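Local structure of acyl-CoA dehydrogenase domain protein Tcur3483 (Thermomonospora curvata, 6WY9) at residues A[190-195]-A[201-206]; A[242-247]-A[251-256]; A[274-279]-A[296-301]; A[280-285]-A[349-354]. The protein probably acts as an FAD-dependent oxidoreductase of the acyl-CoA dehydrogenase family, working on CH-CH groups, and here holds reduced flavin. One frame throughout, in Å; residues are numbered along the deposited sequence.

Interaction 1: residues A[190-195]-A[201-206]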
loop_
_atom_site.group_PDB
_atom_site.type_symbol
_atom_site.label_atom_id
_atom_site.label_comp_id
_atom_site.label_asym_id
_atom_site.label_seq_id
_atom_site.Cartn_x
_atom_site.Cartn_y
_atom_site.Cartn_z
ATOM N N ALA A 190 -16.058 -31.128 14.078
ATOM C CA ALA A 190 -15.220 -31.814 13.103
ATOM C C ALA A 190 -14.280 -32.765 13.835
ATOM O O ALA A 190 -13.485 -32.320 14.664
ATOM C CB ALA A 190 -14.435 -30.805 12.269
ATOM N N CYS A 191 -14.388 -34.074 13.541
ATOM C CA CYS A 191 -13.641 -35.127 14.226
ATOM C C CYS A 191 -12.926 -36.023 13.220
ATOM O O CYS A 191 -13.407 -36.246 12.104
ATOM C CB CYS A 191 -14.549 -36.060 15.077
ATOM S SG CYS A 191 -15.671 -35.311 16.269
ATOM N N ARG A 192 -11.803 -36.585 13.662
ATOM C CA ARG A 192 -11.091 -37.650 12.941
ATOM C C ARG A 192 -11.765 -38.997 13.200
ATOM O O ARG A 192 -11.713 -39.529 14.316
ATOM C CB ARG A 192 -9.629 -37.695 13.371
ATOM C CG ARG A 192 -8.802 -38.861 12.764
ATOM C CD ARG A 192 -8.298 -38.516 11.371
ATOM N NE ARG A 192 -7.889 -37.116 11.319
ATOM C CZ ARG A 192 -7.797 -36.374 10.215
ATOM N NH1 ARG A 192 -7.467 -35.094 10.314
ATOM N NH2 ARG A 192 -8.055 -36.890 9.014
ATOM N N THR A 193 -12.394 -39.564 12.170
ATOM C CA THR A 193 -13.032 -40.873 12.289
ATOM C C THR A 193 -12.221 -42.008 11.657
ATOM O O THR A 193 -12.459 -43.190 11.969
ATOM C CB THR A 193 -14.450 -40.816 11.673
ATOM O OG1 THR A 193 -14.424 -40.122 10.415
ATOM C CG2 THR A 193 -15.415 -40.054 12.595
ATOM N N ASP A 194 -11.261 -41.705 10.794
ATOM C CA ASP A 194 -10.453 -42.759 10.182
ATOM C C ASP A 194 -8.998 -42.335 10.230
ATOM O O ASP A 194 -8.530 -41.598 9.345
ATOM C CB ASP A 194 -10.876 -43.062 8.754
ATOM C CG ASP A 194 -10.077 -44.214 8.148
ATOM O OD1 ASP A 194 -9.048 -44.616 8.737
ATOM O OD2 ASP A 194 -10.488 -44.724 7.092
ATOM N N PRO A 195 -8.244 -42.800 11.225
ATOM C CA PRO A 195 -6.881 -42.296 11.412
ATOM C C PRO A 195 -5.910 -42.754 10.339
ATOM O O PRO A 195 -4.779 -42.265 10.322
ATOM C CB PRO A 195 -6.486 -42.852 12.790
ATOM C CG PRO A 195 -7.644 -43.784 13.221
ATOM C CD PRO A 195 -8.495 -44.010 12.022
ATOM N N LYS A 201 -9.815 -37.113 4.004
ATOM C CA LYS A 201 -10.805 -38.179 3.867
ATOM C C LYS A 201 -11.010 -38.952 5.168
ATOM O O LYS A 201 -11.593 -40.038 5.149
ATOM C CB LYS A 201 -10.412 -39.118 2.722
ATOM C CG LYS A 201 -9.788 -38.366 1.547
ATOM C CD LYS A 201 -10.293 -38.778 0.178
ATOM C CE LYS A 201 -9.757 -40.132 -0.225
ATOM N NZ LYS A 201 -9.562 -40.319 -1.708
ATOM N N GLY A 202 -10.547 -38.407 6.297
ATOM C CA GLY A 202 -10.649 -39.081 7.580
ATOM C C GLY A 202 -11.540 -38.368 8.583
ATOM O O GLY A 202 -11.570 -38.726 9.763
ATOM N N ILE A 203 -12.309 -37.384 8.118
ATOM C CA ILE A 203 -13.003 -36.433 8.983
ATOM C C ILE A 203 -14.504 -36.641 8.866
ATOM O O ILE A 203 -15.019 -36.896 7.772
ATOM C CB ILE A 203 -12.616 -34.999 8.594
ATOM C CG1 ILE A 203 -11.132 -34.785 8.863
ATOM C CG2 ILE A 203 -13.460 -33.949 9.362
ATOM C CD1 ILE A 203 -10.591 -33.547 8.178
ATOM N N SER A 204 -15.203 -36.525 9.988
ATOM C CA SER A 204 -16.656 -36.443 9.970
ATOM C C SER A 204 -17.125 -35.257 10.809
ATOM O O SER A 204 -16.431 -34.798 11.723
ATOM C CB SER A 204 -17.288 -37.744 10.479
ATOM O OG SER A 204 -16.749 -38.863 9.795
ATOM N N ILE A 205 -18.294 -34.739 10.451
ATOM C CA ILE A 205 -19.018 -33.766 11.261
ATOM C C ILE A 205 -19.967 -34.522 12.187
ATOM O O ILE A 205 -20.751 -35.367 11.731
ATOM C CB ILE A 205 -19.775 -32.782 10.348
ATOM C CG1 ILE A 205 -18.772 -31.901 9.587
ATOM C CG2 ILE A 205 -20.823 -31.959 11.124
ATOM C CD1 ILE A 205 -17.947 -30.953 10.465
ATOM N N ILE A 206 -19.882 -34.252 13.493
ATOM C CA ILE A 206 -20.777 -34.865 14.476
ATOM C C ILE A 206 -21.412 -33.786 15.357
ATOM O O ILE A 206 -20.721 -32.873 15.834
ATOM C CB ILE A 206 -20.051 -35.898 15.363
ATOM C CG1 ILE A 206 -19.211 -36.844 14.506
ATOM C CG2 ILE A 206 -21.079 -36.672 16.183
ATOM C CD1 ILE A 206 -18.546 -38.034 15.291
#

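Interaction 2: residues A[242-247]-A[251-256]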
loop_
_atom_site.group_PDB
_atom_site.type_symbol
_atom_site.label_atom_id
_atom_site.label_comp_id
_atom_site.label_asym_id
_atom_site.label_seq_id
_atom_site.Cartn_x
_atom_site.Cartn_y
_atom_site.Cartn_z
ATOM N N GLU A 242 -26.047 -39.125 14.857
ATOM C CA GLU A 242 -25.704 -37.708 14.951
ATOM C C GLU A 242 -24.522 -37.303 14.051
ATOM O O GLU A 242 -24.043 -36.170 14.148
ATOM C CB GLU A 242 -25.400 -37.346 16.409
ATOM C CG GLU A 242 -26.597 -37.448 17.325
ATOM C CD GLU A 242 -27.676 -36.448 16.962
ATOM O OE1 GLU A 242 -28.857 -36.826 16.822
ATOM O OE2 GLU A 242 -27.327 -35.266 16.807
ATOM N N VAL A 243 -24.050 -38.190 13.181
ATOM C CA VAL A 243 -23.094 -37.828 12.141
ATOM C C VAL A 243 -23.852 -37.202 10.980
ATOM O O VAL A 243 -24.809 -37.788 10.464
ATOM C CB VAL A 243 -22.315 -39.068 11.666
ATOM C CG1 VAL A 243 -21.463 -38.723 10.426
ATOM C CG2 VAL A 243 -21.463 -39.630 12.797
ATOM N N VAL A 244 -23.431 -36.030 10.546
ATOM C CA VAL A 244 -24.084 -35.384 9.416
ATOM C C VAL A 244 -23.357 -35.793 8.143
ATOM O O VAL A 244 -22.135 -35.675 8.057
ATOM C CB VAL A 244 -24.094 -33.855 9.577
ATOM C CG1 VAL A 244 -25.051 -33.238 8.569
ATOM C CG2 VAL A 244 -24.471 -33.474 10.992
ATOM N N GLY A 245 -24.102 -36.223 7.131
ATOM C CA GLY A 245 -23.446 -36.641 5.909
ATOM C C GLY A 245 -22.952 -38.070 6.069
ATOM O O GLY A 245 -23.464 -38.827 6.891
ATOM N N GLU A 246 -21.929 -38.426 5.297
ATOM C CA GLU A 246 -21.322 -39.747 5.367
ATOM C C GLU A 246 -20.099 -39.736 6.275
ATOM O O GLU A 246 -19.378 -38.737 6.371
ATOM C CB GLU A 246 -20.930 -40.239 3.974
ATOM C CG GLU A 246 -22.074 -40.885 3.246
ATOM C CD GLU A 246 -22.015 -40.657 1.758
ATOM O OE1 GLU A 246 -20.939 -40.239 1.271
ATOM O OE2 GLU A 246 -23.048 -40.886 1.083
ATOM N N ILE A 247 -19.872 -40.867 6.950
ATOM C CA ILE A 247 -18.698 -40.995 7.802
ATOM C C ILE A 247 -17.455 -40.895 6.931
ATOM O O ILE A 247 -17.382 -41.479 5.841
ATOM C CB ILE A 247 -18.762 -42.304 8.612
ATOM C CG1 ILE A 247 -19.891 -42.216 9.648
ATOM C CG2 ILE A 247 -17.429 -42.606 9.313
ATOM C CD1 ILE A 247 -20.267 -43.552 10.274
ATOM N N TRP A 251 -15.411 -33.412 5.018
ATOM C CA TRP A 251 -14.741 -32.232 4.494
ATOM C C TRP A 251 -15.672 -31.423 3.597
ATOM O O TRP A 251 -15.666 -30.190 3.647
ATOM C CB TRP A 251 -13.455 -32.613 3.760
ATOM C CG TRP A 251 -12.594 -31.404 3.495
ATOM C CD1 TRP A 251 -12.370 -30.812 2.290
ATOM C CD2 TRP A 251 -11.875 -30.626 4.465
ATOM N NE1 TRP A 251 -11.546 -29.722 2.443
ATOM C CE2 TRP A 251 -11.232 -29.582 3.767
ATOM C CE3 TRP A 251 -11.710 -30.713 5.859
ATOM C CZ2 TRP A 251 -10.430 -28.619 4.413
ATOM C CZ3 TRP A 251 -10.915 -29.759 6.505
ATOM C CH2 TRP A 251 -10.293 -28.718 5.776
ATOM N N LYS A 252 -16.504 -32.088 2.793
ATOM C CA LYS A 252 -17.424 -31.327 1.959
ATOM C C LYS A 252 -18.443 -30.553 2.792
ATOM O O LYS A 252 -18.915 -29.507 2.355
ATOM C CB LYS A 252 -18.129 -32.237 0.951
ATOM C CG LYS A 252 -17.263 -32.567 -0.271
ATOM C CD LYS A 252 -15.980 -31.694 -0.351
ATOM C CE LYS A 252 -16.271 -30.253 -0.796
ATOM N NZ LYS A 252 -15.056 -29.374 -0.820
ATOM N N LEU A 253 -18.810 -31.057 3.972
ATOM C CA LEU A 253 -19.702 -30.301 4.842
ATOM C C LEU A 253 -18.989 -29.089 5.406
ATOM O O LEU A 253 -19.554 -27.991 5.461
ATOM C CB LEU A 253 -20.209 -31.178 5.980
ATOM C CG LEU A 253 -21.356 -32.149 5.688
ATOM C CD1 LEU A 253 -21.151 -32.982 4.416
ATOM C CD2 LEU A 253 -21.504 -33.053 6.884
ATOM N N ILE A 254 -17.751 -29.279 5.863
ATOM C CA ILE A 254 -16.996 -28.153 6.389
ATOM C C ILE A 254 -16.929 -27.040 5.351
ATOM O O ILE A 254 -17.192 -25.868 5.654
ATOM C CB ILE A 254 -15.601 -28.605 6.849
ATOM C CG1 ILE A 254 -15.756 -29.473 8.103
ATOM C CG2 ILE A 254 -14.716 -27.371 7.086
ATOM C CD1 ILE A 254 -14.507 -30.243 8.522
ATOM N N THR A 255 -16.617 -27.391 4.102
ATOM C CA THR A 255 -16.476 -26.347 3.092
ATOM C C THR A 255 -17.820 -25.685 2.794
ATOM O O THR A 255 -17.901 -24.456 2.679
ATOM C CB THR A 255 -15.877 -26.915 1.804
ATOM O OG1 THR A 255 -16.884 -27.642 1.128
ATOM C CG2 THR A 255 -14.728 -27.840 2.107
ATOM N N THR A 256 -18.879 -26.485 2.658
ATOM C CA THR A 256 -20.203 -25.911 2.447
ATOM C C THR A 256 -20.529 -24.868 3.510
ATOM O O THR A 256 -20.940 -23.748 3.182
ATOM C CB THR A 256 -21.258 -27.006 2.438
ATOM O OG1 THR A 256 -20.961 -27.922 1.377
ATOM C CG2 THR A 256 -22.648 -26.401 2.231
#

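Interaction 3: residues A[274-279]-A[296-301]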
loop_
_atom_site.group_PDB
_atom_site.type_symbol
_atom_site.label_atom_id
_atom_site.label_comp_id
_atom_site.label_asym_id
_atom_site.label_seq_id
_atom_site.Cartn_x
_atom_site.Cartn_y
_atom_site.Cartn_z
ATOM N N ARG A 274 -22.338 1.923 6.899
ATOM C CA ARG A 274 -23.139 2.793 7.771
ATOM C C ARG A 274 -22.260 3.689 8.657
ATOM O O ARG A 274 -22.566 4.875 8.866
ATOM C CB ARG A 274 -24.084 1.956 8.647
ATOM C CG ARG A 274 -25.143 1.174 7.885
ATOM C CD ARG A 274 -25.915 2.058 6.913
ATOM N NE ARG A 274 -27.230 1.528 6.550
ATOM C CZ ARG A 274 -28.352 1.752 7.238
ATOM N NH1 ARG A 274 -28.339 2.484 8.346
ATOM N NH2 ARG A 274 -29.495 1.236 6.818
ATOM N N LEU A 275 -21.218 3.115 9.248
ATOM C CA LEU A 275 -20.326 3.886 10.091
ATOM C C LEU A 275 -19.586 4.961 9.285
ATOM O O LEU A 275 -19.394 6.071 9.775
ATOM C CB LEU A 275 -19.340 2.943 10.793
ATOM C CG LEU A 275 -20.043 2.198 11.945
ATOM C CD1 LEU A 275 -19.211 1.012 12.514
ATOM C CD2 LEU A 275 -20.481 3.172 13.089
ATOM N N TRP A 276 -19.141 4.634 8.064
ATOM C CA TRP A 276 -18.570 5.636 7.169
ATOM C C TRP A 276 -19.539 6.804 6.970
ATOM O O TRP A 276 -19.166 7.968 7.119
ATOM C CB TRP A 276 -18.193 4.974 5.832
ATOM C CG TRP A 276 -17.600 5.930 4.784
ATOM C CD1 TRP A 276 -16.274 6.092 4.483
ATOM C CD2 TRP A 276 -18.316 6.774 3.880
ATOM N NE1 TRP A 276 -16.119 7.027 3.470
ATOM C CE2 TRP A 276 -17.350 7.462 3.081
ATOM C CE3 TRP A 276 -19.673 7.053 3.680
ATOM C CZ2 TRP A 276 -17.707 8.385 2.103
ATOM C CZ3 TRP A 276 -20.027 7.987 2.705
ATOM C CH2 TRP A 276 -19.034 8.646 1.934
ATOM N N GLU A 277 -20.802 6.510 6.669
ATOM C CA GLU A 277 -21.796 7.566 6.541
ATOM C C GLU A 277 -21.920 8.389 7.813
ATOM O O GLU A 277 -22.092 9.616 7.749
ATOM C CB GLU A 277 -23.160 6.984 6.206
ATOM C CG GLU A 277 -23.257 6.361 4.856
ATOM C CD GLU A 277 -24.643 5.788 4.653
ATOM O OE1 GLU A 277 -25.143 5.042 5.530
ATOM O OE2 GLU A 277 -25.256 6.143 3.640
ATOM N N ASP A 278 -21.929 7.729 8.975
ATOM C CA ASP A 278 -22.082 8.474 10.214
ATOM C C ASP A 278 -20.893 9.393 10.439
ATOM O O ASP A 278 -21.047 10.512 10.953
ATOM C CB ASP A 278 -22.226 7.519 11.390
ATOM C CG ASP A 278 -23.512 6.720 11.349
ATOM O OD1 ASP A 278 -24.505 7.114 10.685
ATOM O OD2 ASP A 278 -23.500 5.665 12.013
ATOM N N VAL A 279 -19.690 8.930 10.080
ATOM C CA VAL A 279 -18.508 9.767 10.227
ATOM C C VAL A 279 -18.581 10.970 9.290
ATOM O O VAL A 279 -18.238 12.090 9.695
ATOM C CB VAL A 279 -17.217 8.952 10.023
ATOM C CG1 VAL A 279 -16.012 9.915 9.991
ATOM C CG2 VAL A 279 -17.050 7.948 11.215
ATOM N N ARG A 296 -10.133 13.562 1.205
ATOM C CA ARG A 296 -9.424 12.570 0.396
ATOM C C ARG A 296 -9.562 11.164 0.990
ATOM O O ARG A 296 -9.730 10.181 0.245
ATOM C CB ARG A 296 -7.947 12.946 0.251
ATOM C CG ARG A 296 -7.091 11.766 -0.353
ATOM C CD ARG A 296 -5.589 11.976 -0.235
ATOM N NE ARG A 296 -4.902 10.803 -0.722
ATOM C CZ ARG A 296 -4.143 10.802 -1.810
ATOM N NH1 ARG A 296 -3.938 11.930 -2.464
ATOM N NH2 ARG A 296 -3.549 9.680 -2.212
ATOM N N ASP A 297 -9.445 11.036 2.320
ATOM C CA ASP A 297 -9.576 9.728 2.965
ATOM C C ASP A 297 -11.004 9.180 2.866
ATOM O O ASP A 297 -11.207 7.958 2.763
ATOM C CB ASP A 297 -9.169 9.816 4.449
ATOM C CG ASP A 297 -7.644 9.864 4.662
ATOM O OD1 ASP A 297 -6.897 9.783 3.669
ATOM O OD2 ASP A 297 -7.178 9.980 5.833
ATOM N N LEU A 298 -12.008 10.053 2.987
ATOM C CA LEU A 298 -13.383 9.625 2.780
ATOM C C LEU A 298 -13.617 9.198 1.332
ATOM O O LEU A 298 -14.331 8.217 1.101
ATOM C CB LEU A 298 -14.362 10.743 3.160
ATOM C CG LEU A 298 -14.412 11.028 4.655
ATOM C CD1 LEU A 298 -15.203 12.361 4.828
ATOM C CD2 LEU A 298 -15.071 9.838 5.380
ATOM N N ALA A 299 -12.962 9.861 0.370
ATOM C CA ALA A 299 -13.090 9.473 -1.049
ATOM C C ALA A 299 -12.487 8.097 -1.293
ATOM O O ALA A 299 -13.104 7.254 -1.962
ATOM C CB ALA A 299 -12.411 10.509 -1.969
ATOM N N ARG A 300 -11.279 7.855 -0.756
ATOM C CA ARG A 300 -10.601 6.583 -0.975
ATOM C C ARG A 300 -11.356 5.442 -0.313
ATOM O O ARG A 300 -11.558 4.391 -0.927
ATOM C CB ARG A 300 -9.148 6.616 -0.454
ATOM C CG ARG A 300 -8.254 5.504 -0.993
ATOM C CD ARG A 300 -6.793 5.536 -0.369
ATOM N NE ARG A 300 -6.905 5.490 1.091
ATOM C CZ ARG A 300 -7.143 4.378 1.783
ATOM N NH1 ARG A 300 -7.255 3.201 1.144
ATOM N NH2 ARG A 300 -7.287 4.422 3.108
ATOM N N THR A 301 -11.858 5.659 0.911
ATOM C CA THR A 301 -12.622 4.582 1.540
ATOM C C THR A 301 -13.978 4.408 0.870
ATOM O O THR A 301 -14.467 3.276 0.793
ATOM C CB THR A 301 -12.770 4.787 3.056
ATOM O OG1 THR A 301 -13.247 6.108 3.301
ATOM C CG2 THR A 301 -11.420 4.597 3.759
#

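Interaction 4: residues A[280-285]-A[349-354]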
loop_
_atom_site.group_PDB
_atom_site.type_symbol
_atom_site.label_atom_id
_atom_site.label_comp_id
_atom_site.label_asym_id
_atom_site.label_seq_id
_atom_site.Cartn_x
_atom_site.Cartn_y
_atom_site.Cartn_z
ATOM N N VAL A 280 -19.024 10.776 8.032
ATOM C CA VAL A 280 -19.241 11.924 7.140
ATOM C C VAL A 280 -20.123 12.972 7.815
ATOM O O VAL A 280 -19.798 14.167 7.825
ATOM C CB VAL A 280 -19.835 11.485 5.782
ATOM C CG1 VAL A 280 -20.160 12.724 4.885
ATOM C CG2 VAL A 280 -18.851 10.606 5.034
ATOM N N ALA A 281 -21.269 12.547 8.368
ATOM C CA ALA A 281 -22.198 13.496 8.996
ATOM C C ALA A 281 -21.553 14.194 10.192
ATOM O O ALA A 281 -21.702 15.414 10.376
ATOM C CB ALA A 281 -23.483 12.774 9.449
ATOM N N TRP A 282 -20.855 13.421 11.030
ATOM C CA TRP A 282 -20.168 13.972 12.195
ATOM C C TRP A 282 -19.131 15.018 11.793
ATOM O O TRP A 282 -19.063 16.102 12.397
ATOM C CB TRP A 282 -19.513 12.824 12.967
ATOM C CG TRP A 282 -18.602 13.197 14.112
ATOM C CD1 TRP A 282 -18.953 13.387 15.437
ATOM C CD2 TRP A 282 -17.195 13.377 14.037
ATOM N NE1 TRP A 282 -17.825 13.681 16.167
ATOM C CE2 TRP A 282 -16.737 13.671 15.335
ATOM C CE3 TRP A 282 -16.270 13.336 12.986
ATOM C CZ2 TRP A 282 -15.376 13.909 15.620
ATOM C CZ3 TRP A 282 -14.936 13.567 13.262
ATOM C CH2 TRP A 282 -14.498 13.852 14.569
ATOM N N ALA A 283 -18.323 14.713 10.766
ATOM C CA ALA A 283 -17.278 15.636 10.335
ATOM C C ALA A 283 -17.866 16.870 9.679
ATOM O O ALA A 283 -17.252 17.949 9.721
ATOM C CB ALA A 283 -16.296 14.928 9.363
ATOM N N ARG A 284 -19.002 16.706 8.991
ATOM C CA ARG A 284 -19.722 17.839 8.422
ATOM C C ARG A 284 -20.118 18.819 9.517
ATOM O O ARG A 284 -20.035 20.043 9.338
ATOM C CB ARG A 284 -20.978 17.333 7.696
ATOM C CG ARG A 284 -21.943 18.479 7.166
ATOM C CD ARG A 284 -23.280 17.905 6.779
ATOM N NE ARG A 284 -23.918 17.326 7.961
ATOM C CZ ARG A 284 -24.750 16.291 7.958
ATOM N NH1 ARG A 284 -25.076 15.669 6.814
ATOM N NH2 ARG A 284 -25.258 15.887 9.114
ATOM N N ASP A 285 -20.612 18.297 10.636
ATOM C CA ASP A 285 -21.225 19.167 11.622
ATOM C C ASP A 285 -20.207 19.772 12.585
ATOM O O ASP A 285 -20.552 20.707 13.304
ATOM C CB ASP A 285 -22.345 18.400 12.360
ATOM C CG ASP A 285 -23.529 18.137 11.446
ATOM O OD1 ASP A 285 -23.598 18.758 10.365
ATOM O OD2 ASP A 285 -24.391 17.302 11.773
ATOM N N GLY A 349 -8.575 7.783 12.218
ATOM C CA GLY A 349 -7.813 9.009 12.001
ATOM C C GLY A 349 -8.715 10.228 11.861
ATOM O O GLY A 349 -8.456 11.277 12.458
ATOM N N ILE A 350 -9.804 10.097 11.093
ATOM C CA ILE A 350 -10.701 11.243 10.882
ATOM C C ILE A 350 -11.333 11.692 12.186
ATOM O O ILE A 350 -11.615 12.887 12.383
ATOM C CB ILE A 350 -11.775 10.892 9.829
ATOM C CG1 ILE A 350 -11.080 10.719 8.448
ATOM C CG2 ILE A 350 -12.909 11.974 9.839
ATOM C CD1 ILE A 350 -12.044 10.068 7.319
ATOM N N LEU A 351 -11.579 10.752 13.099
ATOM C CA LEU A 351 -12.173 11.092 14.376
ATOM C C LEU A 351 -11.231 11.876 15.284
ATOM O O LEU A 351 -11.692 12.396 16.300
ATOM C CB LEU A 351 -12.655 9.810 15.086
ATOM C CG LEU A 351 -13.816 9.063 14.427
ATOM C CD1 LEU A 351 -14.227 7.850 15.309
ATOM C CD2 LEU A 351 -15.014 9.985 14.298
ATOM N N GLY A 352 -9.945 11.994 14.949
ATOM C CA GLY A 352 -9.119 12.842 15.787
ATOM C C GLY A 352 -8.936 12.272 17.184
ATOM O O GLY A 352 -8.934 11.050 17.405
ATOM N N ALA A 353 -8.840 13.189 18.152
ATOM C CA ALA A 353 -8.544 12.819 19.528
ATOM C C ALA A 353 -9.590 11.850 20.093
ATOM O O ALA A 353 -9.256 10.988 20.912
ATOM C CB ALA A 353 -8.460 14.091 20.389
ATOM N N ALA A 354 -10.854 11.982 19.675
ATOM C CA ALA A 354 -11.887 11.048 20.119
ATOM C C ALA A 354 -11.739 9.647 19.511
ATOM O O ALA A 354 -12.341 8.696 20.022
ATOM C CB ALA A 354 -13.273 11.606 19.776
#

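Interaction 1: residues A[190-195]-A[201-206]
Gly202 turns its carbonyl toward the end of the partner strand and is gripped there by two backbone N-H groups. Gly202 O accepts from Thr193 N at 2.7 Å and from Asp194 N at 3.2 Å. The first lies nearly in line with the C=O, though its N-H is bent (145°); the second is tilted from the carbonyl plane. A CB at Gly202 would probably clash with Asp194 O and Arg192 NH2. Ile203 faces Arg192 in an antiparallel non-hydrogen-bonded pair. Arg192 leaves with CG anti to the backbone N (chi1 175°), then bends twice along its chain, and this lays one guanidinium face over Ile203. Ile203 CG1 is 3.7 Å from Arg192 NH2. The charged end also bonds to the carbonyls of Leu158, Ala156 and Lys199. Ser204 and Cys191 form the hydrogen-bonded pair. Cys191 N to Ser204 O and Ser204 N to Cys191 O are both 2.8 Å. Ser204 OG donates to Thr193 OG1 at 2.7 Å. Asn248 joins these two hydroxyls, with its N on Ser204 OG and its OD1 on Thr193 OG1. Ile205 then brings CD1 to 4.0 Å from Ala190 CB. Ile206, on the other face, sets CD1 beside Cys191 SG. This beta hairpin belongs to the acyl-CoA dehydrogenase middle domain. Its strands lie between 142-145 and 243-244 in a mixed sheet. Ala190, Ile203 and Ile205 pack on Ile254 of helix 250-260, and Ala190 also touches the FAD-binding Tyr146. Cys191, Thr193 and Ile206 turn to strands 161-164 and 168-176.

Interaction 2: residues A[242-247]-A[251-256]
Leu253 leaves its helix with CG anti to its own carbonyl carbon (chi1 -79°), and the next torsion (chi2 48°) turns the CD2 branch across to Val244. Val244 answers with CG1 placed opposite its backbone N (chi1 -167°), which sets CG1 near the methyl; CB is close as well. Leu253 CD2 lies 3.8 Å from Val244 CB and 3.9 Å from Val244 CG1. The same methyl is modelled close against the Val244 carbonyl, at a separation too short to be trusted in detail. Val244 O is buried by this contact and finds no partner in the model. No hydrogen bond crosses between 242-247 and 251-256; the meeting is apolar. Gly245 follows with positive phi. At its backbone angles a side chain would probably press on the carbonyl oxygen before it. Gly245 N itself is 4.1 Å from Leu253 CD2. Within the helix, Lys252 O accepts from Thr256 N, from Thr256 OG1 at 2.8 Å and from Thr255 OG1 at 3.0 Å. Lys252 NZ reaches forward, weakly, to Thr255 OG1. The contact ties the edge strand of the mixed sheet to the first turns of helix 250-260, the helix into which the chain runs three residues later. Val244 is held to strand 203-209 through a backbone bond with Ile205, and its side chain touches Ile207. Helix 109-122 packs against both partners: Leu119 meets Val244, and Tyr122 meets Leu253.

Interaction 3: residues A[274-279]-A[296-301]
Trp276 points the N-H edge of its indole at the neighbouring helix and finds two acceptors there. The main bond runs from Trp276 NE1 to Leu298 O at 3.2 Å. The acceptor lies near the ring plane, and the donor meets a lone pair in the carbonyl plane. The bond is bent, with an angle of 141° at the hydrogen. A second, weak bond goes from Trp276 NE1 to Thr301 OG1 at 3.0 Å. One N-H is therefore shared between a backbone carbonyl and a hydroxyl. The hydroxyl has its own acceptor: Thr301 OG1 donates to Asp297 O at 2.8 Å. Asp297 O also takes Thr301 N, so this carbonyl holds two donors from one residue. The reach of the indole follows from chi1, 179°, which sets CG opposite the backbone N. Leu298 CD2 comes from one side of the ring plane, 3.6 Å from Trp276 NE1. A phenylalanine in place of Trp276 would probably leave Leu298 O and Thr301 OG1 without this N-H and open a gap beside Leu298 CD2. Other parts pack round the indole. Tyr302 meets the ring with its plane inclined, and an apolar side chain from a chain of another protein packs on Trp276. Val279 and Leu298 both lean on Ile350. The two segments run antiparallel on consecutive helices, 263-286 and 292-321. They form a helical hairpin, as in the all-helical C-terminal domain of acyl-CoA dehydrogenases.

Interaction 4: residues A[280-285]-A[349-354]
Trp282 lays the six-membered ring of its indole against the Leu351 side chain. Leu351 CD2 sits over one face, 3.7 Å from the centroid of that ring and only 11° off the ring normal. This is a CH-pi contact. The methyl lies nearest the rim atom Trp282 CZ3. Trp282 CG stands opposite the backbone N (chi1 172°), which carries the indole out from its helix toward 349-354. There Ile350 O meets the far edge of the ring, near its plane, 3.5 Å from Trp282 CZ3. Leu351 O approaches Trp282 CH2 from off the plane, at 3.6 Å. No hydrogen bond crosses between the two segments; the contact is packing. Within the helical C-terminal domain of the acyl-CoA dehydrogenase fold, helix 263-286 here meets 349-354, where the chain leaves helical geometry at Gly352. Gly352 has phi 67°, a value that suits glycine, and Gly352 N bonds to Gly349 O at 3.0 Å. Ile350 CG2 adds a looser apolar touch, 4.3 Å from Trp282 CZ3. With an alanine in place of Trp282, Leu351 CD2 would probably lose its aromatic partner and a gap would open beside Ile350 and Leu351. Val365 touches both Trp282 and Leu351. Ala283, next to the tryptophan, is bonded through its backbone to Leu289, in the turn that leads to helix 292-321. Ile350 continues inward onto Trp293 and Val294 of that helix.

In the fold
From the N terminus, interaction 1 comes first and closes the short hairpin loop in the middle domain. Interaction 2 follows in series and closes a loop of three residues, where the chain leaves the sheet for helix 250-260. The two touch, since strands 203-209 and 243-244 are neighbours in one sheet. The chain then crosses to the opposite side of its centre. Interaction 3 closes the helical hairpin of 263-286 and 292-321. Interaction 4 closes a far longer, mostly helical excursion of 63 residues, back to 349-354. Their segments alternate, so these contacts cross; they share helix 263-286 and touch. The two pairs stay apart: interactions 2 and 3 are about 26 Å apart at their nearest atoms.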